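Local atomic coordinates of DNA repair protein RAD7 (Saccharomyces cerevisiae, PDB entry 5ZB2), a protein that takes part in global genome nucleotide excision repair, which removes damage from nontranscribing DNA, as a component of the global genome repair complex. Residues D142-F147 / H164-K169; N173-C178 / P200-N205; S194-L199 / E220-E225; V359-I364 / E387-R392. One frame throughout, in Å; residues are numbered along the deposited sequence.

Contact 1: D142-F147 / H164-K169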
# COMPACT_ATOMS: atom_id res chain seq x y z
N ASP A 142 -4.50 20.66 8.07
CA ASP A 142 -4.35 19.85 9.28
C ASP A 142 -3.30 18.76 9.09
O ASP A 142 -2.59 18.42 10.05
CB ASP A 142 -5.70 19.25 9.67
CG ASP A 142 -6.72 20.32 10.00
OD1 ASP A 142 -6.77 20.74 11.18
OD2 ASP A 142 -7.46 20.74 9.09
N THR A 143 -3.17 18.22 7.88
CA THR A 143 -2.11 17.25 7.63
C THR A 143 -0.75 17.92 7.67
O THR A 143 0.21 17.36 8.22
CB THR A 143 -2.34 16.55 6.29
OG1 THR A 143 -3.61 15.91 6.30
CG2 THR A 143 -1.25 15.51 6.04
N TRP A 144 -0.63 19.12 7.09
CA TRP A 144 0.63 19.85 7.16
C TRP A 144 1.09 20.00 8.60
O TRP A 144 2.27 19.78 8.91
CB TRP A 144 0.49 21.23 6.50
CG TRP A 144 0.41 21.18 5.00
CD1 TRP A 144 -0.59 21.68 4.22
CD2 TRP A 144 1.36 20.59 4.11
NE1 TRP A 144 -0.32 21.44 2.89
CE2 TRP A 144 0.88 20.77 2.80
CE3 TRP A 144 2.58 19.92 4.29
CZ2 TRP A 144 1.56 20.31 1.68
CZ3 TRP A 144 3.26 19.47 3.18
CH2 TRP A 144 2.75 19.66 1.89
N GLU A 145 0.17 20.36 9.50
CA GLU A 145 0.53 20.50 10.91
C GLU A 145 1.11 19.21 11.46
O GLU A 145 2.16 19.22 12.11
CB GLU A 145 -0.69 20.93 11.72
CG GLU A 145 -0.39 21.11 13.21
CD GLU A 145 -1.51 21.77 13.98
OE1 GLU A 145 -2.60 21.99 13.41
OE2 GLU A 145 -1.31 22.08 15.18
N LYS A 146 0.44 18.08 11.22
CA LYS A 146 0.94 16.80 11.73
C LYS A 146 2.33 16.51 11.18
O LYS A 146 3.20 16.01 11.90
CB LYS A 146 -0.02 15.67 11.37
CG LYS A 146 -1.34 15.72 12.10
CD LYS A 146 -2.14 14.45 11.87
CE LYS A 146 -3.53 14.55 12.48
NZ LYS A 146 -4.36 15.58 11.79
N PHE A 147 2.56 16.81 9.90
CA PHE A 147 3.87 16.55 9.31
C PHE A 147 4.95 17.39 9.96
O PHE A 147 6.06 16.90 10.21
CB PHE A 147 3.81 16.82 7.80
CG PHE A 147 5.15 16.88 7.14
CD1 PHE A 147 5.85 15.73 6.85
CD2 PHE A 147 5.71 18.10 6.80
CE1 PHE A 147 7.08 15.79 6.24
CE2 PHE A 147 6.94 18.16 6.19
CZ PHE A 147 7.63 17.00 5.90
N HIS A 164 -3.04 25.67 -3.15
CA HIS A 164 -3.76 26.67 -2.38
C HIS A 164 -4.26 26.13 -1.04
O HIS A 164 -4.93 26.86 -0.30
CB HIS A 164 -4.93 27.25 -3.19
CG HIS A 164 -6.03 26.28 -3.49
ND1 HIS A 164 -6.76 25.64 -2.50
CD2 HIS A 164 -6.55 25.86 -4.67
CE1 HIS A 164 -7.67 24.86 -3.06
NE2 HIS A 164 -7.56 24.97 -4.37
N ARG A 165 -3.94 24.88 -0.72
CA ARG A 165 -4.30 24.28 0.56
C ARG A 165 -3.19 24.39 1.60
O ARG A 165 -3.37 23.94 2.73
CB ARG A 165 -4.69 22.81 0.37
CG ARG A 165 -6.08 22.62 -0.22
CD ARG A 165 -6.36 21.16 -0.57
NE ARG A 165 -7.71 20.98 -1.08
CZ ARG A 165 -8.10 19.97 -1.85
NH1 ARG A 165 -7.24 19.02 -2.21
NH2 ARG A 165 -9.36 19.90 -2.27
N PHE A 166 -2.05 24.98 1.24
CA PHE A 166 -1.02 25.35 2.22
C PHE A 166 -1.36 26.76 2.71
O PHE A 166 -1.01 27.76 2.09
CB PHE A 166 0.37 25.30 1.59
CG PHE A 166 1.48 25.39 2.59
CD1 PHE A 166 1.83 24.28 3.35
CD2 PHE A 166 2.17 26.57 2.78
CE1 PHE A 166 2.86 24.35 4.28
CE2 PHE A 166 3.20 26.65 3.70
CZ PHE A 166 3.54 25.54 4.46
N THR A 167 -2.06 26.82 3.84
CA THR A 167 -2.66 28.06 4.32
C THR A 167 -1.72 28.80 5.27
O THR A 167 -0.66 28.31 5.64
CB THR A 167 -3.98 27.76 5.02
OG1 THR A 167 -3.72 27.02 6.22
CG2 THR A 167 -4.89 26.94 4.10
N ASP A 168 -2.14 30.00 5.66
CA ASP A 168 -1.40 30.75 6.67
C ASP A 168 -1.23 29.94 7.95
O ASP A 168 -0.17 29.96 8.58
CB ASP A 168 -2.11 32.07 6.96
CG ASP A 168 -1.86 33.12 5.88
OD1 ASP A 168 -0.72 33.19 5.37
OD2 ASP A 168 -2.80 33.86 5.54
N LYS A 169 -2.27 29.19 8.34
CA LYS A 169 -2.15 28.32 9.50
C LYS A 169 -1.02 27.31 9.32
O LYS A 169 -0.26 27.04 10.25
CB LYS A 169 -3.47 27.60 9.76
CG LYS A 169 -3.54 26.87 11.09
CD LYS A 169 -4.88 26.16 11.27
CE LYS A 169 -5.16 25.82 12.73
NZ LYS A 169 -4.09 24.99 13.35
O HOH W 1 -3.75 22.84 11.43

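Contact 2: N173-C178 / P200-N205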
# COMPACT_ATOMS: atom_id res chain seq x y z
N ASN A 173 2.44 26.74 11.56
CA ASN A 173 2.88 25.48 12.15
C ASN A 173 4.26 25.08 11.65
O ASN A 173 5.02 24.44 12.40
CB ASN A 173 1.86 24.38 11.85
CG ASN A 173 0.51 24.65 12.49
OD1 ASN A 173 -0.52 24.59 11.82
ND2 ASN A 173 0.51 24.93 13.79
N LEU A 174 4.61 25.42 10.41
CA LEU A 174 5.97 25.20 9.95
C LEU A 174 6.96 26.01 10.78
O LEU A 174 7.98 25.49 11.24
CB LEU A 174 6.09 25.58 8.47
CG LEU A 174 7.53 25.68 7.95
CD1 LEU A 174 8.25 24.35 8.09
CD2 LEU A 174 7.56 26.15 6.50
N LEU A 175 6.67 27.30 10.97
CA LEU A 175 7.60 28.17 11.67
C LEU A 175 7.65 27.83 13.15
O LEU A 175 8.74 27.78 13.74
CB LEU A 175 7.20 29.63 11.46
CG LEU A 175 7.27 30.11 10.01
CD1 LEU A 175 6.73 31.52 9.89
CD2 LEU A 175 8.69 30.02 9.48
N ILE A 176 6.49 27.60 13.77
CA ILE A 176 6.46 27.24 15.19
C ILE A 176 7.27 25.97 15.44
O ILE A 176 8.03 25.90 16.40
CB ILE A 176 5.00 27.11 15.66
CG1 ILE A 176 4.33 28.48 15.69
CG2 ILE A 176 4.94 26.45 17.04
CD1 ILE A 176 2.85 28.46 16.02
N ASN A 177 7.11 24.96 14.58
CA ASN A 177 7.75 23.67 14.83
C ASN A 177 9.17 23.57 14.30
O ASN A 177 9.97 22.81 14.85
CB ASN A 177 6.90 22.54 14.23
CG ASN A 177 5.65 22.27 15.03
OD1 ASN A 177 5.69 21.60 16.06
ND2 ASN A 177 4.52 22.79 14.56
N CYS A 178 9.51 24.30 13.24
CA CYS A 178 10.80 24.14 12.58
C CYS A 178 11.54 25.44 12.32
O CYS A 178 12.63 25.40 11.74
CB CYS A 178 10.62 23.39 11.25
SG CYS A 178 9.62 21.89 11.37
N PRO A 200 10.52 37.17 9.39
CA PRO A 200 11.63 37.73 10.18
C PRO A 200 11.62 37.30 11.64
O PRO A 200 12.69 37.23 12.26
CB PRO A 200 11.44 39.25 10.04
CG PRO A 200 10.61 39.43 8.83
CD PRO A 200 9.71 38.22 8.76
N GLN A 201 10.45 36.98 12.20
CA GLN A 201 10.39 36.56 13.59
C GLN A 201 11.02 35.19 13.80
O GLN A 201 11.73 34.97 14.80
CB GLN A 201 8.93 36.51 14.07
CG GLN A 201 8.18 37.82 13.93
CD GLN A 201 6.82 37.77 14.59
OE1 GLN A 201 6.59 36.98 15.51
NE2 GLN A 201 5.90 38.60 14.12
N TYR A 202 10.79 34.25 12.89
CA TYR A 202 11.09 32.85 13.14
C TYR A 202 12.37 32.35 12.49
O TYR A 202 12.94 31.37 12.96
CB TYR A 202 9.93 31.97 12.66
CG TYR A 202 8.70 32.05 13.54
CD1 TYR A 202 8.57 31.22 14.65
CD2 TYR A 202 7.66 32.92 13.25
CE1 TYR A 202 7.45 31.28 15.46
CE2 TYR A 202 6.54 32.99 14.05
CZ TYR A 202 6.44 32.16 15.15
OH TYR A 202 5.32 32.22 15.95
N LEU A 203 12.83 32.99 11.41
CA LEU A 203 13.99 32.50 10.67
C LEU A 203 15.24 33.09 11.30
O LEU A 203 15.86 34.03 10.78
CB LEU A 203 13.87 32.87 9.19
CG LEU A 203 12.65 32.32 8.45
CD1 LEU A 203 12.70 32.73 6.99
CD2 LEU A 203 12.56 30.80 8.57
N VAL A 204 15.64 32.51 12.43
CA VAL A 204 16.71 33.06 13.25
C VAL A 204 17.99 32.24 13.18
O VAL A 204 19.00 32.64 13.77
CB VAL A 204 16.27 33.21 14.72
CG1 VAL A 204 15.05 34.13 14.81
CG2 VAL A 204 15.96 31.85 15.34
N ASN A 205 17.99 31.11 12.47
CA ASN A 205 19.19 30.30 12.39
C ASN A 205 20.34 31.11 11.81
O ASN A 205 20.22 31.69 10.72
CB ASN A 205 18.94 29.06 11.54
CG ASN A 205 20.01 27.99 11.73
OD1 ASN A 205 21.12 28.11 11.21
ND2 ASN A 205 19.68 26.95 12.48

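Contact 3: S194-L199 / E220-E225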
# COMPACT_ATOMS: atom_id res chain seq x y z
N SER A 194 -0.60 34.71 3.05
CA SER A 194 -0.50 36.17 3.14
C SER A 194 0.39 36.65 4.28
O SER A 194 0.78 37.82 4.26
CB SER A 194 -1.89 36.79 3.32
OG SER A 194 -2.39 36.53 4.62
N ASN A 195 0.72 35.81 5.25
CA ASN A 195 1.47 36.23 6.44
C ASN A 195 2.98 36.11 6.24
O ASN A 195 3.70 35.54 7.07
CB ASN A 195 1.02 35.42 7.65
CG ASN A 195 -0.41 35.71 8.04
OD1 ASN A 195 -1.14 36.39 7.31
ND2 ASN A 195 -0.83 35.18 9.18
N TYR A 196 3.48 36.68 5.14
CA TYR A 196 4.93 36.72 4.92
C TYR A 196 5.64 37.53 6.00
O TYR A 196 6.85 37.36 6.18
CB TYR A 196 5.23 37.30 3.54
CG TYR A 196 4.71 36.46 2.40
CD1 TYR A 196 5.45 35.39 1.90
CD2 TYR A 196 3.48 36.73 1.82
CE1 TYR A 196 4.97 34.62 0.85
CE2 TYR A 196 2.99 35.96 0.77
CZ TYR A 196 3.74 34.91 0.29
OH TYR A 196 3.26 34.15 -0.75
N ALA A 197 4.90 38.38 6.72
CA ALA A 197 5.49 39.20 7.76
C ALA A 197 6.00 38.38 8.95
O ALA A 197 6.76 38.91 9.76
CB ALA A 197 4.46 40.22 8.25
N LEU A 198 5.59 37.12 9.07
CA LEU A 198 6.06 36.29 10.17
C LEU A 198 7.48 35.77 9.96
O LEU A 198 8.11 35.32 10.92
CB LEU A 198 5.12 35.09 10.38
CG LEU A 198 3.67 35.41 10.76
CD1 LEU A 198 2.83 34.14 10.79
CD2 LEU A 198 3.61 36.11 12.11
N LEU A 199 7.99 35.81 8.73
CA LEU A 199 9.30 35.21 8.46
C LEU A 199 10.42 35.84 9.28
O LEU A 199 11.23 35.10 9.84
CB LEU A 199 9.60 35.27 6.96
CG LEU A 199 8.63 34.55 6.00
CD1 LEU A 199 9.18 34.55 4.58
CD2 LEU A 199 8.32 33.13 6.44
N GLU A 220 0.97 43.03 -2.35
CA GLU A 220 1.32 43.91 -1.24
C GLU A 220 1.70 43.16 0.03
O GLU A 220 2.25 43.77 0.94
CB GLU A 220 0.17 44.89 -0.95
CG GLU A 220 -1.11 44.26 -0.40
CD GLU A 220 -1.97 43.62 -1.48
OE1 GLU A 220 -1.54 43.59 -2.66
OE2 GLU A 220 -3.08 43.14 -1.16
N ASP A 221 1.42 41.85 0.10
CA ASP A 221 1.81 41.05 1.25
C ASP A 221 3.31 40.76 1.30
O ASP A 221 3.79 40.28 2.33
CB ASP A 221 1.03 39.73 1.25
CG ASP A 221 -0.46 39.92 1.48
OD1 ASP A 221 -0.85 40.96 2.06
OD2 ASP A 221 -1.24 39.03 1.09
N VAL A 222 4.04 41.03 0.22
CA VAL A 222 5.50 40.94 0.21
C VAL A 222 6.01 42.34 -0.11
O VAL A 222 6.25 42.68 -1.27
CB VAL A 222 6.00 39.92 -0.81
CG1 VAL A 222 7.53 39.92 -0.88
CG2 VAL A 222 5.48 38.52 -0.48
N ASN A 223 6.17 43.17 0.92
CA ASN A 223 6.52 44.57 0.74
C ASN A 223 7.95 44.84 1.19
O ASN A 223 8.61 43.98 1.78
CB ASN A 223 5.54 45.48 1.49
CG ASN A 223 5.45 45.16 2.97
OD1 ASN A 223 6.43 44.73 3.59
ND2 ASN A 223 4.28 45.36 3.55
N ASP A 224 8.42 46.05 0.88
CA ASP A 224 9.80 46.43 1.21
C ASP A 224 10.10 46.19 2.68
O ASP A 224 11.14 45.62 3.02
CB ASP A 224 10.03 47.90 0.85
CG ASP A 224 9.92 48.16 -0.63
OD1 ASP A 224 10.50 47.39 -1.42
OD2 ASP A 224 9.26 49.15 -1.01
N GLU A 225 9.19 46.62 3.56
CA GLU A 225 9.45 46.53 4.99
C GLU A 225 9.74 45.10 5.42
O GLU A 225 10.66 44.86 6.22
CB GLU A 225 8.25 47.09 5.77
CG GLU A 225 8.53 47.37 7.24
CD GLU A 225 7.34 47.94 7.97
OE1 GLU A 225 7.07 47.50 9.11
OE2 GLU A 225 6.66 48.83 7.41
O HOH W 2 2.69 39.98 4.95

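Contact 4: V359-I364 / E387-R392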
# COMPACT_ATOMS: atom_id res chain seq x y z
N VAL A 359 19.38 43.55 -29.29
CA VAL A 359 20.19 42.44 -29.78
C VAL A 359 20.04 42.33 -31.29
O VAL A 359 18.93 42.32 -31.83
CB VAL A 359 19.78 41.12 -29.09
CG1 VAL A 359 20.60 39.95 -29.62
CG2 VAL A 359 19.96 41.24 -27.59
N ASP A 360 21.17 42.24 -31.99
CA ASP A 360 21.19 42.03 -33.43
C ASP A 360 22.34 41.07 -33.75
O ASP A 360 22.99 40.53 -32.85
CB ASP A 360 21.32 43.36 -34.19
CG ASP A 360 22.60 44.12 -33.87
OD1 ASP A 360 23.60 43.48 -33.48
OD2 ASP A 360 22.61 45.36 -34.01
N ASP A 361 22.59 40.87 -35.04
CA ASP A 361 23.62 39.92 -35.45
C ASP A 361 24.99 40.32 -34.91
O ASP A 361 25.77 39.46 -34.50
CB ASP A 361 23.66 39.82 -36.98
CG ASP A 361 22.37 39.26 -37.56
OD1 ASP A 361 21.70 38.46 -36.87
OD2 ASP A 361 22.03 39.62 -38.71
N SER A 362 25.28 41.62 -34.90
CA SER A 362 26.57 42.08 -34.40
C SER A 362 26.76 41.71 -32.93
O SER A 362 27.89 41.42 -32.51
CB SER A 362 26.69 43.59 -34.58
OG SER A 362 26.61 43.95 -35.95
N VAL A 363 25.69 41.73 -32.14
CA VAL A 363 25.79 41.37 -30.73
C VAL A 363 26.03 39.87 -30.59
O VAL A 363 26.93 39.44 -29.86
CB VAL A 363 24.54 41.82 -29.97
CG1 VAL A 363 24.66 41.48 -28.49
CG2 VAL A 363 24.30 43.31 -30.16
N ILE A 364 25.23 39.05 -31.28
CA ILE A 364 25.43 37.61 -31.25
C ILE A 364 26.85 37.26 -31.69
O ILE A 364 27.52 36.42 -31.09
CB ILE A 364 24.38 36.91 -32.13
CG1 ILE A 364 22.96 37.18 -31.60
CG2 ILE A 364 24.65 35.40 -32.20
CD1 ILE A 364 22.72 36.73 -30.16
N GLU A 387 19.07 35.20 -40.40
CA GLU A 387 19.77 33.95 -40.70
C GLU A 387 21.27 34.16 -40.77
O GLU A 387 22.04 33.24 -40.48
CB GLU A 387 19.25 33.36 -42.02
CG GLU A 387 19.67 34.11 -43.29
CD GLU A 387 18.91 35.40 -43.50
OE1 GLU A 387 17.73 35.47 -43.10
OE2 GLU A 387 19.49 36.35 -44.08
N LYS A 388 21.71 35.37 -41.14
CA LYS A 388 23.13 35.69 -41.26
C LYS A 388 23.85 35.72 -39.92
O LYS A 388 25.06 35.95 -39.90
CB LYS A 388 23.28 37.03 -41.98
CG LYS A 388 24.67 37.34 -42.49
CD LYS A 388 24.70 38.64 -43.27
CE LYS A 388 26.09 38.97 -43.78
NZ LYS A 388 26.13 40.26 -44.51
N ALA A 389 23.15 35.50 -38.81
CA ALA A 389 23.78 35.50 -37.49
C ALA A 389 24.88 34.44 -37.43
O ALA A 389 24.59 33.24 -37.44
CB ALA A 389 22.74 35.26 -36.40
N THR A 390 26.13 34.89 -37.37
CA THR A 390 27.25 33.96 -37.30
C THR A 390 27.16 33.11 -36.04
O THR A 390 26.92 33.62 -34.94
CB THR A 390 28.57 34.73 -37.32
OG1 THR A 390 28.67 35.49 -38.53
CG2 THR A 390 29.77 33.78 -37.22
N MET A 391 27.35 31.80 -36.20
CA MET A 391 27.29 30.84 -35.10
C MET A 391 28.53 29.95 -35.21
O MET A 391 28.49 28.89 -35.83
CB MET A 391 26.01 30.02 -35.16
CG MET A 391 24.73 30.84 -35.09
SD MET A 391 23.29 29.93 -35.68
CE MET A 391 23.34 28.48 -34.64
N ARG A 392 29.64 30.40 -34.61
CA ARG A 392 30.85 29.60 -34.60
C ARG A 392 30.56 28.23 -33.99
O ARG A 392 29.56 28.06 -33.28
CB ARG A 392 31.95 30.33 -33.83
CG ARG A 392 31.59 30.73 -32.41
CD ARG A 392 31.93 29.64 -31.40
NE ARG A 392 31.53 30.01 -30.05
CZ ARG A 392 31.73 29.26 -28.97
NH1 ARG A 392 32.35 28.08 -29.08
NH2 ARG A 392 31.33 29.68 -27.78

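Contact 1: D142-F147 / H164-K169
In the leucine-rich repeat solenoid of the C-terminal part of Rad7, Trp144 and Phe166 join helix 141-150 to the loop that runs from strand 157-161 into helix 168-178. They form a T-shaped (edge-to-face) pair. The edge of Phe166 is turned to the face of the five-membered ring of Trp144, with the planes at 83°. The two centroids are 4.8 Å apart. Phe166 CD1 sits over the indole, offset toward its rim, and is 3.6 Å from Trp144 NE1. Trp144 CG lies beside the backbone N and opposite the carbonyl carbon (chi1 -73°), which carries the indole across to the loop. At the indole edge, near its plane, Arg165 O lies 3.9 Å from Trp144 CD1. Ile160 of strand 157-161 touches both rings, and Leu118 and Leu133 also touch the tryptophan. With an alanine at Trp144, Phe166 would probably lose the flat face its edge packs against, and a gap would open between helix and loop. The outer side of the contact is charged. Thr167 N-caps helix 168-178, and Lys169 follows in its first turn. Glu145 is extended, while Lys169 bends at its last torsion (chi4 -57°) to meet it. Their salt bridge is long, and weak as a hydrogen bond, with Lys169 NZ 3.4 Å from Glu145 OE1. Lys169 NZ also donates to a water 2.9 Å away.

Contact 2: N173-C178 / P200-N205
Leu175, on helix 168-178, packs over one face of the Tyr202 ring at the end of helix 199-202. This is the tight part of the contact. Leu175 CB lies 3.5 Å from Tyr202 CG and makes a CH-pi contact, 23° off the ring normal and toward the rim. The leucine and tyrosine side chains cross at about a right angle. Tyr202 CG stands opposite its carbonyl carbon (chi1 -73°), and this brings the ring alongside helix 168-178. The leucine methyls divide the work. Leu175 CD1 reaches Tyr202 CD2 at 3.8 Å. Leu175 CD2 goes to the buried side and meets Leu203 CD2 at 4.1 Å. Leu203 is the centre of an inverse gamma turn where helix 199-202 ends, and it also packs on Leu185 and on Leu230 of helix 224-234. The other side is loose and faces solvent. There the exposed Ile176 runs side by side with the tyrosine, and only its CG1 comes close, with Ile176 CG1 3.9 Å from Tyr202 OH. Polar bonding stays within each segment or goes elsewhere. Asn173 O takes two bonds from Asn177, one from N and one from ND2, the latter at 2.8 Å. Asn205 bonds to Ser180 O and Glu207 N. The two neighbouring helices of the leucine-rich repeat solenoid are therefore joined by apolar and CH-pi packing, which depends on shape more than on bond direction.

Contact 3: S194-L199 / E220-E225
The backbones draw together at Ser194 and Asp221, whose CA atoms are 5.7 Å apart, and a water bridges them by donating to Ser194 O at 3.0 Å and to Asp221 O at 2.9 Å. The same water accepts a weak bond from Ala197 N. Next to this bridge, Tyr196 and Val222 make the apolar part of the contact. Val222 CG2 sits over the centre of the tyrosine ring, 3.6 Å from the centroid and only 14° off the normal. This is a CH-pi contact. Val222 CG1 is turned opposite the backbone N (chi1 176°), which leaves CG2 as the methyl that meets the ring. Asp221 O lies near the same tyrosine, 3.5 Å from Tyr196 CB. On the outer side the Asp221 carboxylate meets an aliphatic carbon, with Asp221 OD2 3.2 Å from Ser194 CB. Pro216 also touches Tyr196, and Ile227 touches Val222. A serine in place of Tyr196 would probably leave Val222 CG2 without the ring face it packs on and open a gap between the two loops. The backbone N atoms of Ser194 and Asn195 bond to Asp168 OD1, while Asn223 N-caps helix 224-234. Two adjacent loops thus lie side by side, each leading from a strand to the next helix, as in a leucine-rich repeat solenoid, where parallel strands line one side and helices the other.

Contact 4: V359-I364 / E387-R392
Asp361 and Ala389 meet near the C-terminal end of the leucine-rich repeat solenoid, where helix 361-370 faces the loop before strand 396-398. Their CA atoms are 4.9 Å apart. Asp361 is the first residue of the helix, and its side chain runs out to the loop. Asp361 CB comes first, 4.4 Å from Ala389 CA. Asp361 CG follows, 4.0 Å from Ala389 N. The carboxylate then splits. Asp361 OD1 packs on the alanine methyl, 3.4 Å from Ala389 CB, and is also hydrogen-bonded just outside the two segments. OD2 comes less close to the loop segment, near Lys388 CB, and its polar partner is Thr386 OG1, just before that segment. The torsion chi1 of -64° sets CG beside the backbone N and helps carry the carboxylate over to the loop. Its place at the N-terminal end of a helix would probably favour the negative charge. Ala389 is buried and packs on Leu397 of strand 396-398, which Ile364 also touches. Ile364 adds a looser contact, its CG2 lying 4.0 Å from Thr390 O. The helix start is held by Asp360 at the N-cap, whose OD1 accepts from Val363 N at 3.0 Å, with an N-H...acceptor angle of 148°.

Contacts 1, 2 and 3 lie close together on the solenoid; contact 4, near its C-terminal end, has its centre 44 to 51 Å from theirs. Contacts 1 and 2 share helix 168-178. Contacts 2 and 3 touch through Leu175 with Leu198 and Leu199. Contact 1 reaches contact 3 through Asp168. All four are partly buried. The inner parts differ: two aromatic rings in contact 1, aliphatic groups over a tyrosine face in contacts 2 and 3, and in contact 4 a buried alanine and isoleucine that both rest on Leu397. Contact 1 adds an outer salt bridge, contact 2 an exposed isoleucine, contact 3 a water between backbone oxygens and contact 4 a carboxylate against the loop.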